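Local coordinates for peptide amidase (Stenotrophomonas maltophilia, PDB 1M22), which is an amidase signature enzyme that probably hydrolyses amide bonds, including the terminal carboxamides of peptides, at residues 131-134 against 135-139; 346-349 against 350-353. All blocks are in the same frame, centred on the assembly; numbering follows the deposited sequence.

How the contacts relate
Contact 1 comes first along the chain, on the short helix 132-135 and the loop after it; contact 2 follows at the start of helix 348-357. Their centres lie about 15 Å apart on the same side of the chain's centre, and they touch directly, W133 CZ2 packing 3.5 Å from L351 CD1. Helices 319-340 and 369-375 serve both: F330 of the former meets F136 and L348, L334 meets W133 and L348, and L371 of the latter meets R137 and L351. Contact 1 is buried close to the catalytic S165 and K86, whereas contact 2 is partly exposed, so both helices pack against a buried turn beside the active site and a helix start further from the chain's centre.

Contact 1. Residues 131-134 against 135-139; sequences SEWA and NFRGN
E132 and R137 form a salt bridge five residues apart, OE1 to NH1 at 2.9 Å. The guanidinium approaches OE1 from above the carboxylate plane, 47° out of it. R137 runs extended to CD, which passes 3.2 Å from E132 OE1; the bend at chi3 (78°) turns the guanidinium back so NH1 reaches the same oxygen. Both ends have further partners: E362 O shares NH1, G367 O takes NE, F366 makes a cation-pi contact, and A147 N binds E132 OE2.

Backbone bonds close the turn that carries these side chains. N135 N donates to E132 O at 3.0 Å, with a weak second bond to S131 O, and F136 N donates to W133 O at 3.1 Å. W133, A134 and N135 all have positive phi and psi, making this a left-handed helical turn of the amidase fold. It places A134 beside the Ser-Ser-Lys catalytic triad: A134 O accepts a weak bond from the OG of S165, and K86 lies nearby.

Apolar contact is slight. R137 CD lies at the indole edge, 4.0 Å from W133 CD1, and S131 CB rests 3.8 Å from N135 CB; S131 OG itself bonds to G144 N, and N135 OD1 to S141.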
ATOM      1  N   SER A 131       1.348   3.157  10.911  1.00  6.49           N
ATOM      2  CA  SER A 131       2.312   2.931  11.982  1.00  5.47           C
ATOM      3  C   SER A 131       3.137   4.217  11.928  1.00  5.77           C
ATOM      4  O   SER A 131       3.557   4.637  10.847  1.00  6.79           O
ATOM      5  CB  SER A 131       3.192   1.727  11.651  1.00  6.01           C
ATOM      6  OG  SER A 131       2.394   0.571  11.464  1.00  7.04           O
ATOM      7  N   GLU A 132       3.370   4.852  13.076  1.00  6.61           N
ATOM      8  CA  GLU A 132       4.100   6.117  13.087  1.00  7.17           C
ATOM      9  C   GLU A 132       5.398   6.084  12.286  1.00  5.99           C
ATOM     10  O   GLU A 132       6.194   5.152  12.407  1.00  7.00           O
ATOM     11  CB  GLU A 132       4.391   6.566  14.521  1.00  8.04           C
ATOM     12  CG  GLU A 132       4.386   8.078  14.669  1.00  7.93           C
ATOM     13  CD  GLU A 132       4.783   8.533  16.055  1.00  9.22           C
ATOM     14  OE1 GLU A 132       5.995   8.536  16.350  1.00  9.13           O
ATOM     15  OE2 GLU A 132       3.880   8.881  16.846  1.00 10.01           O
ATOM     16  N   TRP A 133       5.601   7.120  11.474  1.00  6.85           N
ATOM     17  CA  TRP A 133       6.783   7.241  10.619  1.00  7.11           C
ATOM     18  C   TRP A 133       6.945   6.023   9.714  1.00  6.74           C
ATOM     19  O   TRP A 133       8.059   5.603   9.396  1.00  7.26           O
ATOM     20  CB  TRP A 133       8.044   7.468  11.468  1.00  8.59           C
ATOM     21  CG  TRP A 133       8.002   8.774  12.207  1.00  7.27           C
ATOM     22  CD1 TRP A 133       7.791   8.956  13.544  1.00  8.60           C
ATOM     23  CD2 TRP A 133       8.053  10.087  11.627  1.00  7.76           C
ATOM     24  NE1 TRP A 133       7.698  10.299  13.830  1.00  8.62           N
ATOM     25  CE2 TRP A 133       7.855  11.014  12.673  1.00  8.33           C
ATOM     26  CE3 TRP A 133       8.242  10.566  10.322  1.00  9.05           C
ATOM     27  CZ2 TRP A 133       7.839  12.399  12.455  1.00  9.03           C
ATOM     28  CZ3 TRP A 133       8.226  11.944  10.106  1.00  9.81           C
ATOM     29  CH2 TRP A 133       8.025  12.843  11.169  1.00  8.06           C
ATOM     30  N   ALA A 134       5.807   5.472   9.295  1.00  6.28           N
ATOM     31  CA  ALA A 134       5.758   4.303   8.421  1.00  6.91           C
ATOM     32  C   ALA A 134       6.548   3.136   8.999  1.00  6.22           C
ATOM     33  O   ALA A 134       7.185   2.365   8.280  1.00  7.62           O
ATOM     34  CB  ALA A 134       6.272   4.665   7.028  1.00  7.87           C
ATOM     35  N   ASN A 135       6.479   3.016  10.321  1.00  7.54           N
ATOM     36  CA  ASN A 135       7.153   1.973  11.082  1.00  8.16           C
ATOM     37  C   ASN A 135       8.676   2.015  11.043  1.00  7.57           C
ATOM     38  O   ASN A 135       9.333   0.981  11.161  1.00 11.57           O
ATOM     39  CB  ASN A 135       6.654   0.582  10.668  1.00  9.15           C
ATOM     40  CG  ASN A 135       6.990  -0.479  11.700  1.00 12.16           C
ATOM     41  OD1 ASN A 135       6.980  -0.207  12.901  1.00 16.96           O
ATOM     42  ND2 ASN A 135       7.282  -1.691  11.243  1.00 12.34           N
ATOM     43  N   PHE A 136       9.242   3.204  10.877  1.00  8.04           N
ATOM     44  CA  PHE A 136      10.694   3.310  10.898  1.00  9.17           C
ATOM     45  C   PHE A 136      11.096   4.217  12.057  1.00  8.76           C
ATOM     46  O   PHE A 136      11.907   5.128  11.895  1.00 11.88           O
ATOM     47  CB  PHE A 136      11.247   3.867   9.584  1.00  9.25           C
ATOM     48  CG  PHE A 136      12.672   3.465   9.327  1.00  9.33           C
ATOM     49  CD1 PHE A 136      12.975   2.159   8.960  1.00  9.74           C
ATOM     50  CD2 PHE A 136      13.711   4.371   9.499  1.00 10.47           C
ATOM     51  CE1 PHE A 136      14.295   1.756   8.769  1.00 10.84           C
ATOM     52  CE2 PHE A 136      15.039   3.979   9.310  1.00 11.17           C
ATOM     53  CZ  PHE A 136      15.329   2.667   8.944  1.00 11.41           C
ATOM     54  N   ARG A 137      10.522   3.965  13.231  1.00  9.26           N
ATOM     55  CA  ARG A 137      10.833   4.773  14.402  1.00  9.07           C
ATOM     56  C   ARG A 137      11.579   4.005  15.484  1.00  9.36           C
ATOM     57  O   ARG A 137      12.636   4.445  15.934  1.00  8.64           O
ATOM     58  CB  ARG A 137       9.563   5.368  15.011  1.00 10.15           C
ATOM     59  CG  ARG A 137       9.863   6.542  15.933  1.00 10.82           C
ATOM     60  CD  ARG A 137       8.684   6.907  16.808  1.00 10.14           C
ATOM     61  NE  ARG A 137       8.538   6.000  17.943  1.00  8.97           N
ATOM     62  CZ  ARG A 137       7.578   6.111  18.855  1.00 10.33           C
ATOM     63  NH1 ARG A 137       6.684   7.083  18.756  1.00  9.81           N
ATOM     64  NH2 ARG A 137       7.524   5.264  19.877  1.00 10.75           N
ATOM     65  N   GLY A 138      11.039   2.865  15.906  1.00  8.41           N
ATOM     66  CA  GLY A 138      11.708   2.108  16.954  1.00  9.39           C
ATOM     67  C   GLY A 138      11.570   0.599  16.895  1.00 10.78           C
ATOM     68  O   GLY A 138      10.879   0.062  16.028  1.00 11.18           O
ATOM     69  N   ASN A 139      12.242  -0.083  17.822  1.00 11.33           N
ATOM     70  CA  ASN A 139      12.191  -1.541  17.906  1.00 11.84           C
ATOM     71  C   ASN A 139      10.924  -1.961  18.648  1.00 11.24           C
ATOM     72  O   ASN A 139      10.373  -1.190  19.429  1.00 12.84           O
ATOM     73  CB  ASN A 139      13.404  -2.100  18.666  1.00 12.49           C
ATOM     74  CG  ASN A 139      14.727  -1.713  18.037  1.00 14.47           C
ATOM     75  OD1 ASN A 139      14.859  -1.661  16.817  1.00 15.89           O
ATOM     76  ND2 ASN A 139      15.727  -1.462  18.877  1.00 14.15           N
TER

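Contact 2. Residues 346-349 against 350-353; sequences RSLA and DLIA
S347 OG accepts the backbone N-H of D350 at 3.1 Å, a side-chain N-cap at the start of helix 348-357. The serine hydroxyl stands between its own backbone N and carbonyl carbon (chi1 67°), which points OG at the first turn. Around it closes the D350 carboxylate: OD2 lies 3.0 Å from S347 OG and accepts the N-H of R346 at 3.1 Å through its anti lone pair, the one away from OD1.

The next layer is the helix backbone. S347 O takes weak bonds from D350 N and L351 N, so D350 N is shared between the serine's hydroxyl and its carbonyl. Beyond it the bonds become regular: I352 N meets L348 O at 3.0 Å, nearly in line with the carbonyl bond (C=O...N 160°), and A353 N meets A349 O at 2.9 Å. L348 CD1 and L351 CD2, both from buried residues, touch at 4.1 Å, and I352 CD1 reaches L348 CG at 4.2 Å.

Further out, E335 of helix 319-340 accepts the N-H of L348 through OE2, so a second carboxylate serves the helix start from outside. L348 packs on F330, K331 and L334 of that helix and on A374 of helix 369-375, L351 packs on L371, and Q368 NE2 binds I352 O.

Two carboxylates and a hydroxyl thus gather at the N-terminal end of a helix, whose dipole is positive there. That field would probably favour the ionised form of D350, and R346, with NE 5.5 Å from OD2 and no direct bridge, may add to the effect.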
ATOM      1  N   ARG A 346      13.402  20.570  11.380  1.00 17.82           N
ATOM      2  CA  ARG A 346      14.427  20.789  10.366  1.00 21.09           C
ATOM      3  C   ARG A 346      15.430  19.648  10.258  1.00 20.50           C
ATOM      4  O   ARG A 346      16.162  19.549   9.274  1.00 24.20           O
ATOM      5  CB  ARG A 346      15.173  22.094  10.663  1.00 24.93           C
ATOM      6  CG  ARG A 346      14.275  23.322  10.714  1.00 30.17           C
ATOM      7  CD  ARG A 346      14.988  24.515  11.337  1.00 33.81           C
ATOM      8  NE  ARG A 346      16.173  24.921  10.588  1.00 36.46           N
ATOM      9  CZ  ARG A 346      16.152  25.380   9.339  1.00 37.97           C
ATOM     10  NH1 ARG A 346      15.001  25.493   8.689  1.00 39.12           N
ATOM     11  NH2 ARG A 346      17.283  25.730   8.742  1.00 38.60           N
ATOM     12  N   SER A 347      15.464  18.782  11.264  1.00 16.19           N
ATOM     13  CA  SER A 347      16.407  17.674  11.252  1.00 15.50           C
ATOM     14  C   SER A 347      15.871  16.468  11.997  1.00 13.94           C
ATOM     15  O   SER A 347      14.878  16.554  12.721  1.00 14.23           O
ATOM     16  CB  SER A 347      17.720  18.101  11.904  1.00 14.40           C
ATOM     17  OG  SER A 347      17.525  18.346  13.286  1.00 15.33           O
ATOM     18  N   LEU A 348      16.543  15.339  11.811  1.00 12.86           N
ATOM     19  CA  LEU A 348      16.160  14.118  12.490  1.00 13.77           C
ATOM     20  C   LEU A 348      16.428  14.327  13.980  1.00 13.21           C
ATOM     21  O   LEU A 348      15.697  13.823  14.828  1.00 12.91           O
ATOM     22  CB  LEU A 348      16.967  12.941  11.941  1.00 14.23           C
ATOM     23  CG  LEU A 348      16.704  11.551  12.521  1.00 14.51           C
ATOM     24  CD1 LEU A 348      15.210  11.287  12.635  1.00 13.33           C
ATOM     25  CD2 LEU A 348      17.368  10.516  11.626  1.00 11.99           C
ATOM     26  N   ALA A 349      17.473  15.091  14.292  1.00 11.89           N
ATOM     27  CA  ALA A 349      17.806  15.381  15.683  1.00 13.05           C
ATOM     28  C   ALA A 349      16.649  16.126  16.354  1.00 12.50           C
ATOM     29  O   ALA A 349      16.344  15.880  17.522  1.00 14.13           O
ATOM     30  CB  ALA A 349      19.085  16.215  15.756  1.00 13.65           C
ATOM     31  N   ASP A 350      16.005  17.032  15.619  1.00 12.05           N
ATOM     32  CA  ASP A 350      14.872  17.783  16.164  1.00 12.95           C
ATOM     33  C   ASP A 350      13.723  16.840  16.498  1.00 11.07           C
ATOM     34  O   ASP A 350      13.037  17.018  17.502  1.00 13.29           O
ATOM     35  CB  ASP A 350      14.352  18.829  15.171  1.00 15.80           C
ATOM     36  CG  ASP A 350      15.359  19.920  14.878  1.00 19.05           C
ATOM     37  OD1 ASP A 350      16.134  20.282  15.786  1.00 19.80           O
ATOM     38  OD2 ASP A 350      15.355  20.430  13.736  1.00 20.94           O
ATOM     39  N   LEU A 351      13.504  15.844  15.642  1.00 11.39           N
ATOM     40  CA  LEU A 351      12.430  14.882  15.866  1.00 10.88           C
ATOM     41  C   LEU A 351      12.722  14.040  17.105  1.00 10.05           C
ATOM     42  O   LEU A 351      11.842  13.818  17.939  1.00 10.66           O
ATOM     43  CB  LEU A 351      12.263  13.974  14.642  1.00 10.91           C
ATOM     44  CG  LEU A 351      11.269  12.815  14.784  1.00  9.98           C
ATOM     45  CD1 LEU A 351       9.890  13.346  15.140  1.00 11.02           C
ATOM     46  CD2 LEU A 351      11.225  12.027  13.481  1.00 10.00           C
ATOM     47  N   ILE A 352      13.961  13.572  17.216  1.00 10.50           N
ATOM     48  CA  ILE A 352      14.371  12.769  18.361  1.00 12.52           C
ATOM     49  C   ILE A 352      14.180  13.574  19.647  1.00 11.89           C
ATOM     50  O   ILE A 352      13.693  13.051  20.650  1.00 12.29           O
ATOM     51  CB  ILE A 352      15.847  12.338  18.220  1.00 12.48           C
ATOM     52  CG1 ILE A 352      15.972  11.339  17.064  1.00 13.84           C
ATOM     53  CG2 ILE A 352      16.348  11.726  19.526  1.00 13.63           C
ATOM     54  CD1 ILE A 352      17.397  11.006  16.671  1.00 13.51           C
ATOM     55  N   ALA A 353      14.546  14.851  19.601  1.00 12.18           N
ATOM     56  CA  ALA A 353      14.404  15.725  20.761  1.00 14.01           C
ATOM     57  C   ALA A 353      12.930  15.946  21.086  1.00 14.18           C
ATOM     58  O   ALA A 353      12.542  15.983  22.254  1.00 15.20           O
ATOM     59  CB  ALA A 353      15.090  17.061  20.497  1.00 14.39           C
TER